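RagA protein (Porphyromonas gingivalis, PDB 6SLN) probably acts as a TonB-dependent outer-membrane receptor that takes up peptides through a plugged beta-barrel. Local coordinates at residues M613-N618 with D629-M634; K749-Y754 with A852-L857; D875-E880 with T918-N923. All blocks are in the same frame, centred on the assembly; numbering follows the deposited sequence.

Contact 1. Residues M613-N618 with D629-M634; sequences MFDIYN and DLRLKM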
# COMPACT_ATOMS: atom_id res chain seq x y z
N MET A 613 -39.04 35.46 -19.39
CA MET A 613 -40.32 34.87 -19.01
C MET A 613 -41.39 35.94 -19.09
O MET A 613 -41.30 36.95 -18.38
CB MET A 613 -40.25 34.27 -17.59
CG MET A 613 -41.53 33.55 -17.15
SD MET A 613 -42.91 34.62 -16.61
CE MET A 613 -42.77 34.44 -14.83
N PHE A 614 -42.40 35.72 -19.93
CA PHE A 614 -43.48 36.68 -20.14
C PHE A 614 -44.77 36.07 -19.63
O PHE A 614 -45.20 35.02 -20.10
CB PHE A 614 -43.61 37.03 -21.62
CG PHE A 614 -42.29 37.33 -22.28
CD1 PHE A 614 -41.80 38.63 -22.30
CD2 PHE A 614 -41.54 36.32 -22.86
CE1 PHE A 614 -40.60 38.91 -22.90
CE2 PHE A 614 -40.33 36.60 -23.46
CZ PHE A 614 -39.86 37.90 -23.48
N ASP A 615 -45.40 36.74 -18.67
CA ASP A 615 -46.56 36.18 -17.98
C ASP A 615 -47.84 36.57 -18.72
O ASP A 615 -48.40 37.65 -18.48
CB ASP A 615 -46.60 36.63 -16.53
CG ASP A 615 -47.45 35.72 -15.68
OD1 ASP A 615 -48.60 35.43 -16.09
OD2 ASP A 615 -46.96 35.26 -14.63
N ILE A 616 -48.32 35.69 -19.58
CA ILE A 616 -49.43 36.05 -20.45
C ILE A 616 -50.75 36.07 -19.69
O ILE A 616 -51.64 36.86 -20.03
CB ILE A 616 -49.45 35.08 -21.65
CG1 ILE A 616 -48.25 35.38 -22.56
CG2 ILE A 616 -50.75 35.18 -22.42
CD1 ILE A 616 -47.88 34.25 -23.50
N TYR A 617 -50.90 35.26 -18.64
CA TYR A 617 -52.19 35.22 -17.95
C TYR A 617 -52.43 36.48 -17.14
O TYR A 617 -53.54 37.04 -17.18
CB TYR A 617 -52.28 34.00 -17.04
CG TYR A 617 -53.58 33.94 -16.24
CD1 TYR A 617 -54.79 33.62 -16.85
CD2 TYR A 617 -53.59 34.20 -14.87
CE1 TYR A 617 -55.97 33.55 -16.12
CE2 TYR A 617 -54.77 34.13 -14.13
CZ TYR A 617 -55.96 33.81 -14.77
OH TYR A 617 -57.12 33.75 -14.04
N ASN A 618 -51.43 36.94 -16.38
CA ASN A 618 -51.62 38.12 -15.55
C ASN A 618 -51.71 39.39 -16.38
O ASN A 618 -52.44 40.32 -16.02
CB ASN A 618 -50.49 38.25 -14.53
CG ASN A 618 -50.36 37.02 -13.64
OD1 ASN A 618 -49.31 36.39 -13.59
ND2 ASN A 618 -51.44 36.67 -12.96
N ASP A 629 -53.37 29.75 -15.11
CA ASP A 629 -52.05 30.34 -15.28
C ASP A 629 -51.53 30.00 -16.67
O ASP A 629 -51.75 28.90 -17.17
CB ASP A 629 -51.05 29.87 -14.22
CG ASP A 629 -49.90 30.86 -14.03
OD1 ASP A 629 -49.89 31.90 -14.73
OD2 ASP A 629 -49.00 30.60 -13.19
N LEU A 630 -50.85 30.97 -17.29
CA LEU A 630 -50.16 30.76 -18.55
C LEU A 630 -48.86 31.56 -18.49
O LEU A 630 -48.87 32.73 -18.11
CB LEU A 630 -51.01 31.21 -19.74
CG LEU A 630 -50.84 30.38 -21.02
CD1 LEU A 630 -51.98 30.64 -21.95
CD2 LEU A 630 -49.52 30.71 -21.70
N ARG A 631 -47.75 30.91 -18.85
CA ARG A 631 -46.46 31.58 -18.92
C ARG A 631 -45.73 31.15 -20.18
O ARG A 631 -45.85 30.00 -20.64
CB ARG A 631 -45.60 31.29 -17.69
CG ARG A 631 -46.14 31.88 -16.40
CD ARG A 631 -45.19 31.64 -15.24
NE ARG A 631 -44.83 30.23 -15.10
CZ ARG A 631 -45.47 29.37 -14.33
NH1 ARG A 631 -46.52 29.76 -13.62
NH2 ARG A 631 -45.07 28.10 -14.27
N LEU A 632 -45.00 32.10 -20.75
CA LEU A 632 -44.19 31.91 -21.95
C LEU A 632 -42.75 32.23 -21.58
O LEU A 632 -42.49 33.22 -20.88
CB LEU A 632 -44.73 32.81 -23.08
CG LEU A 632 -44.20 32.86 -24.52
CD1 LEU A 632 -42.85 33.54 -24.57
CD2 LEU A 632 -44.12 31.49 -25.12
N LYS A 633 -41.82 31.38 -21.99
CA LYS A 633 -40.44 31.53 -21.57
C LYS A 633 -39.51 31.09 -22.69
O LYS A 633 -39.74 30.05 -23.31
CB LYS A 633 -40.14 30.72 -20.29
CG LYS A 633 -40.92 29.41 -20.18
CD LYS A 633 -41.04 28.92 -18.74
CE LYS A 633 -39.75 28.26 -18.25
NZ LYS A 633 -39.51 26.89 -18.81
N MET A 634 -38.46 31.87 -22.94
CA MET A 634 -37.41 31.42 -23.83
C MET A 634 -36.04 31.83 -23.31
O MET A 634 -35.89 32.85 -22.64
CB MET A 634 -37.60 31.93 -25.25
CG MET A 634 -37.53 33.42 -25.39
SD MET A 634 -38.37 33.86 -26.91
CE MET A 634 -40.07 33.57 -26.46
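The backbone N of Phe-614 gives the shortest hydrogen bond between the two strands, to Leu-632 O at 2.7 Å, nearly straight at 165°. Leu-632 N answers to Phe-614 O at 3.0 Å, so these two residues form an antiparallel hydrogen-bonded pair, with Met-613 and Lys-633 as the neighbouring non-hydrogen-bonded pair. On the face that carries Phe-614 and Leu-632, the leucine CD1 lies against ring atom CD2 of the phenylalanine at 3.5 Å. On the same face, Ile-616 CD1 reaches Leu-632 CB at 3.5 Å, from the helix end of the leucine. This is the end of a barrel hairpin. Strand 604-614 stops, a short helix follows, and strand 627-641 returns beside it; so short a connection probably lies on the periplasmic side, as in other TonB-dependent receptors. Tyr-617, already in that helix, still reaches the returning strand: its N bonds to Leu-630 O at 3.3 Å, and its ring has Asp-629 N over one face. Asp-615 sits at the N-cap, where its OD1 accepts from Asn-618 N (3.2 Å) from above the carboxylate plane. On the opposite face from Phe-614, the Met-613 chain leaves with CG anti to the backbone N (chi1 -176°), then bends twice to lay CE against Arg-631 CD at 3.7 Å. Arg-631 turns its guanidinium to Asp-629 within its own strand, NH1 to OD2 at 2.7 Å, and this probably eases the nearness of the two aspartates, Asp-629 and Asp-615. Lys-633 leads away to a salt bridge with Glu-699, while Met-613 also touches Val-98.

Contact 2. Residues K749-Y754 with A852-L857; sequences KDWNVY and ASWKGL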
# COMPACT_ATOMS: atom_id res chain seq x y z
N LYS A 749 -63.70 14.28 -0.85
CA LYS A 749 -63.37 14.20 0.58
C LYS A 749 -63.52 12.77 1.10
O LYS A 749 -64.11 12.49 2.15
CB LYS A 749 -64.22 15.18 1.39
CG LYS A 749 -63.43 16.40 1.83
CD LYS A 749 -63.66 17.60 0.92
CE LYS A 749 -63.16 18.89 1.57
NZ LYS A 749 -63.46 20.11 0.75
N ASP A 750 -62.95 11.85 0.32
CA ASP A 750 -62.89 10.41 0.57
C ASP A 750 -61.87 9.82 -0.40
O ASP A 750 -60.96 9.09 -0.01
CB ASP A 750 -64.27 9.77 0.40
CG ASP A 750 -64.56 8.67 1.43
OD1 ASP A 750 -64.49 8.95 2.65
OD2 ASP A 750 -64.88 7.54 1.01
N TRP A 751 -62.02 10.17 -1.68
CA TRP A 751 -61.21 9.68 -2.79
C TRP A 751 -60.23 10.74 -3.28
O TRP A 751 -60.42 11.93 -3.06
CB TRP A 751 -62.11 9.26 -3.96
CG TRP A 751 -62.47 7.81 -3.97
CD1 TRP A 751 -63.60 7.26 -3.48
CD2 TRP A 751 -61.69 6.73 -4.49
NE1 TRP A 751 -63.58 5.90 -3.66
CE2 TRP A 751 -62.42 5.55 -4.28
CE3 TRP A 751 -60.44 6.64 -5.11
CZ2 TRP A 751 -61.95 4.30 -4.67
CZ3 TRP A 751 -59.97 5.39 -5.49
CH2 TRP A 751 -60.73 4.24 -5.27
N ASN A 752 -59.19 10.29 -3.99
CA ASN A 752 -58.26 11.22 -4.64
C ASN A 752 -57.43 10.44 -5.68
O ASN A 752 -56.47 9.77 -5.32
CB ASN A 752 -57.35 11.90 -3.63
CG ASN A 752 -56.40 12.90 -4.29
OD1 ASN A 752 -56.41 13.08 -5.50
ND2 ASN A 752 -55.56 13.55 -3.47
N VAL A 753 -57.81 10.60 -6.95
CA VAL A 753 -57.09 10.00 -8.07
C VAL A 753 -56.28 11.10 -8.73
O VAL A 753 -56.82 12.16 -9.05
CB VAL A 753 -58.06 9.36 -9.06
CG1 VAL A 753 -57.31 8.52 -10.06
CG2 VAL A 753 -59.07 8.51 -8.32
N TYR A 754 -54.98 10.84 -8.96
CA TYR A 754 -54.07 11.82 -9.54
C TYR A 754 -53.19 11.13 -10.57
O TYR A 754 -52.92 9.93 -10.48
CB TYR A 754 -53.18 12.50 -8.48
CG TYR A 754 -52.72 11.55 -7.41
CD1 TYR A 754 -53.55 11.23 -6.34
CD2 TYR A 754 -51.47 10.95 -7.47
CE1 TYR A 754 -53.15 10.34 -5.35
CE2 TYR A 754 -51.05 10.07 -6.48
CZ TYR A 754 -51.90 9.76 -5.43
OH TYR A 754 -51.51 8.88 -4.44
N ALA A 852 -54.13 6.50 -6.57
CA ALA A 852 -55.37 6.69 -5.83
C ALA A 852 -55.08 6.60 -4.34
O ALA A 852 -54.25 5.80 -3.90
CB ALA A 852 -56.43 5.65 -6.22
N SER A 853 -55.76 7.44 -3.58
CA SER A 853 -55.74 7.36 -2.13
C SER A 853 -57.18 7.29 -1.66
O SER A 853 -58.00 8.13 -2.04
CB SER A 853 -55.02 8.55 -1.50
OG SER A 853 -55.46 9.75 -2.10
N TRP A 854 -57.48 6.28 -0.85
CA TRP A 854 -58.78 6.17 -0.20
C TRP A 854 -58.80 7.01 1.06
O TRP A 854 -58.39 8.17 1.05
CB TRP A 854 -59.12 4.73 0.12
CG TRP A 854 -60.55 4.53 -0.03
CD1 TRP A 854 -61.36 5.15 -0.94
CD2 TRP A 854 -61.39 3.68 0.74
NE1 TRP A 854 -62.65 4.74 -0.78
CE2 TRP A 854 -62.70 3.83 0.25
CE3 TRP A 854 -61.17 2.81 1.81
CZ2 TRP A 854 -63.78 3.13 0.77
CZ3 TRP A 854 -62.24 2.12 2.33
CH2 TRP A 854 -63.53 2.28 1.81
N LYS A 855 -59.28 6.43 2.17
CA LYS A 855 -59.10 7.06 3.47
C LYS A 855 -57.94 6.33 4.16
O LYS A 855 -58.12 5.44 4.97
CB LYS A 855 -60.39 7.04 4.28
CG LYS A 855 -60.51 8.24 5.25
CD LYS A 855 -61.97 8.63 5.55
CE LYS A 855 -62.06 9.64 6.71
NZ LYS A 855 -62.96 9.16 7.83
N GLY A 856 -56.73 6.73 3.79
CA GLY A 856 -55.53 6.12 4.32
C GLY A 856 -54.97 5.02 3.46
O GLY A 856 -53.81 4.63 3.65
N LEU A 857 -55.74 4.50 2.51
CA LEU A 857 -55.26 3.47 1.60
C LEU A 857 -54.84 4.11 0.29
O LEU A 857 -55.65 4.75 -0.39
CB LEU A 857 -56.34 2.41 1.37
CG LEU A 857 -55.75 1.02 1.10
CD1 LEU A 857 -54.66 0.71 2.12
CD2 LEU A 857 -56.83 -0.04 1.14
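Trp-751 and Trp-854 make the densest part of this contact, an edge-to-face (T-shaped) pair in which the edge of Trp-854 is presented to the face of Trp-751. The five-membered rings stand with centroids 4.6 Å apart and planes at 65°. Trp-854 CD1 comes down over the Trp-751 ring toward its rim, with Trp-751 CE2 the nearest atom at 3.5 Å. The far edge of Trp-751 is used as well: its CZ3 meets the methyl CB of Ala-852 at 3.6 Å, near the plane of the ring. Beside this cluster the strands 752-764 and 844-853 of the barrel wall run antiparallel. Ser-853 N donates to Asn-752 O at 3.0 Å, tilted 33° from the carbonyl plane, and Ser-853 OG adds a weak bond to the same oxygen at 3.4 Å. That hydroxyl lies between the backbone N and the carbonyl carbon of its own residue (chi1 46°), which turns OG toward Asn-752, within 3.2 Å of its CB. Tyr-754 brings its ring edge near the serine OG and sends its own hydroxyl to Asp-860. The loosest part lies past the strand ends, on the surface. There Asp-750 OD1 only brushes Lys-855 CD at 3.9 Å, and the lysine NZ stays 5.4 Å from that oxygen, too far for a salt bridge. Two surface tryptophans at the rim of a barrel are consistent with the aromatic girdle of outer-membrane proteins. Both indole NE1 atoms are donors, so the pair is held by ring packing and not by a bond between them.

Contact 3. Residues D875-E880 with T918-N923; sequences DRYFTE and THLLEN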
# COMPACT_ATOMS: atom_id res chain seq x y z
N ASP A 875 -25.55 -12.22 -27.32
CA ASP A 875 -25.81 -13.58 -26.83
C ASP A 875 -26.32 -14.46 -27.96
O ASP A 875 -25.87 -15.60 -28.13
CB ASP A 875 -26.85 -13.57 -25.70
CG ASP A 875 -26.24 -13.32 -24.33
OD1 ASP A 875 -25.05 -12.97 -24.24
OD2 ASP A 875 -26.99 -13.45 -23.33
N ARG A 876 -27.26 -13.94 -28.75
CA ARG A 876 -27.82 -14.73 -29.83
C ARG A 876 -26.78 -15.08 -30.89
O ARG A 876 -27.00 -16.01 -31.66
CB ARG A 876 -29.05 -14.03 -30.44
CG ARG A 876 -30.24 -14.00 -29.47
CD ARG A 876 -31.55 -13.50 -30.07
NE ARG A 876 -31.66 -13.85 -31.47
CZ ARG A 876 -31.65 -12.96 -32.46
NH1 ARG A 876 -31.54 -11.67 -32.17
NH2 ARG A 876 -31.73 -13.34 -33.73
N TYR A 877 -25.63 -14.40 -30.92
CA TYR A 877 -24.58 -14.84 -31.83
C TYR A 877 -24.03 -16.19 -31.41
O TYR A 877 -23.48 -16.92 -32.25
CB TYR A 877 -23.44 -13.80 -31.91
CG TYR A 877 -22.25 -14.25 -32.73
CD1 TYR A 877 -21.17 -14.91 -32.14
CD2 TYR A 877 -22.19 -14.02 -34.08
CE1 TYR A 877 -20.09 -15.34 -32.89
CE2 TYR A 877 -21.11 -14.43 -34.84
CZ TYR A 877 -20.06 -15.09 -34.25
OH TYR A 877 -19.00 -15.49 -35.02
N PHE A 878 -24.16 -16.54 -30.13
CA PHE A 878 -23.77 -17.85 -29.63
C PHE A 878 -24.93 -18.83 -29.66
O PHE A 878 -24.80 -19.94 -30.19
CB PHE A 878 -23.22 -17.70 -28.22
CG PHE A 878 -22.04 -16.83 -28.16
CD1 PHE A 878 -20.77 -17.36 -28.34
CD2 PHE A 878 -22.18 -15.46 -27.95
CE1 PHE A 878 -19.67 -16.54 -28.30
CE2 PHE A 878 -21.07 -14.63 -27.91
CZ PHE A 878 -19.82 -15.17 -28.09
N THR A 879 -26.09 -18.43 -29.13
CA THR A 879 -27.19 -19.38 -29.01
C THR A 879 -27.79 -19.78 -30.35
O THR A 879 -28.45 -20.82 -30.43
CB THR A 879 -28.26 -18.80 -28.11
OG1 THR A 879 -28.63 -17.51 -28.60
CG2 THR A 879 -27.75 -18.68 -26.71
N GLU A 880 -27.60 -19.00 -31.42
CA GLU A 880 -28.14 -19.41 -32.71
C GLU A 880 -27.04 -19.78 -33.70
O GLU A 880 -27.31 -19.92 -34.90
CB GLU A 880 -29.05 -18.32 -33.27
CG GLU A 880 -30.21 -18.06 -32.34
CD GLU A 880 -31.09 -16.92 -32.77
OE1 GLU A 880 -30.97 -16.51 -33.94
OE2 GLU A 880 -31.89 -16.44 -31.95
N THR A 918 -28.66 -7.48 -39.46
CA THR A 918 -29.89 -6.96 -38.88
C THR A 918 -30.65 -7.99 -38.05
O THR A 918 -31.39 -7.61 -37.14
CB THR A 918 -30.79 -6.41 -39.97
OG1 THR A 918 -30.68 -7.25 -41.12
CG2 THR A 918 -30.39 -4.99 -40.30
N HIS A 919 -30.54 -9.29 -38.36
CA HIS A 919 -30.81 -10.28 -37.33
C HIS A 919 -29.75 -10.09 -36.26
O HIS A 919 -28.61 -9.76 -36.58
CB HIS A 919 -30.77 -11.71 -37.88
CG HIS A 919 -29.50 -12.44 -37.57
ND1 HIS A 919 -28.40 -12.40 -38.40
CD2 HIS A 919 -29.14 -13.21 -36.52
CE1 HIS A 919 -27.42 -13.11 -37.87
NE2 HIS A 919 -27.84 -13.62 -36.73
N LEU A 920 -30.14 -10.24 -35.00
CA LEU A 920 -29.36 -9.80 -33.84
C LEU A 920 -29.62 -8.33 -33.51
O LEU A 920 -29.44 -7.94 -32.36
CB LEU A 920 -27.85 -10.01 -33.98
CG LEU A 920 -27.32 -11.41 -34.30
CD1 LEU A 920 -25.84 -11.50 -34.03
CD2 LEU A 920 -28.08 -12.45 -33.50
N LEU A 921 -30.02 -7.50 -34.47
CA LEU A 921 -30.38 -6.12 -34.12
C LEU A 921 -31.84 -6.12 -33.67
O LEU A 921 -32.75 -6.14 -34.50
CB LEU A 921 -30.16 -5.15 -35.27
CG LEU A 921 -30.37 -3.67 -34.89
CD1 LEU A 921 -29.45 -3.22 -33.72
CD2 LEU A 921 -30.23 -2.74 -36.12
N GLU A 922 -32.08 -6.07 -32.37
CA GLU A 922 -33.43 -6.21 -31.85
C GLU A 922 -33.98 -4.89 -31.34
O GLU A 922 -33.24 -4.04 -30.83
CB GLU A 922 -33.48 -7.24 -30.72
CG GLU A 922 -33.12 -8.64 -31.14
CD GLU A 922 -33.25 -9.62 -29.99
OE1 GLU A 922 -34.23 -9.46 -29.22
OE2 GLU A 922 -32.39 -10.51 -29.85
N ASN A 923 -35.29 -4.74 -31.47
CA ASN A 923 -36.03 -3.66 -30.83
C ASN A 923 -36.00 -3.77 -29.31
O ASN A 923 -36.83 -4.47 -28.71
CB ASN A 923 -37.48 -3.67 -31.31
CG ASN A 923 -38.22 -2.41 -30.94
OD1 ASN A 923 -38.10 -1.92 -29.81
ND2 ASN A 923 -38.98 -1.88 -31.88
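The guanidinium of Arg-876 carries the CD2 methyl of Leu-920 over one face, 3.6 Å above its plane and offset toward the rim, while two carboxylates meet it at the edges. The result is a salt-bridge network of Arg-876, Glu-880 and Glu-922, joining the end of helix 874-879 to the start of barrel strand 921-937, just after the type II beta turn Thr-918 to Leu-921, whose Leu-920 packs on the arginine. Glu-880 is gripped side-on: Arg-876 NE reaches OE2 at 2.6 Å, almost straight and in the guanidinium plane, and NH2 reaches OE1 at 3.3 Å. NH1 is left for Glu-922 OE2 at 2.7 Å, a more bent bond (143°) with the carboxylate turned 62° from the guanidinium. A bend at chi3 (33°) swings the arginine head into this position. Lys-968 and Asn-873 also hold the Glu-922 carboxylate, so its charge is probably well compensated. Arg-876 NH2 in turn lies at the edge of the His-919 ring, 3.8 Å from CD2. Tyr-877 packs on the bound peptide and on a chain of another protein; at its base, Tyr-877 CB rests 3.9 Å from Leu-920 CD1.

All three contacts belong to the barrel part of the chain but do not touch: contacts 1 and 2 have centres 33 Å apart, and contact 3 lies about 50 and 47 Å from them. Contacts 1 and 2 join neighbouring antiparallel strands where these run out, the first partly buried and touched by Val-98 near the model's start, the second a surface contact with no buried residue. Contact 3 is the buried one and ties a helix to the turn that opens a strand, on the peptide-binding side. The chemistry follows: backbone pairing with apolar cover in contact 1, tryptophan packing beside a strand pairing in contact 2, a salt-bridge network with a buried glutamate in contact 3.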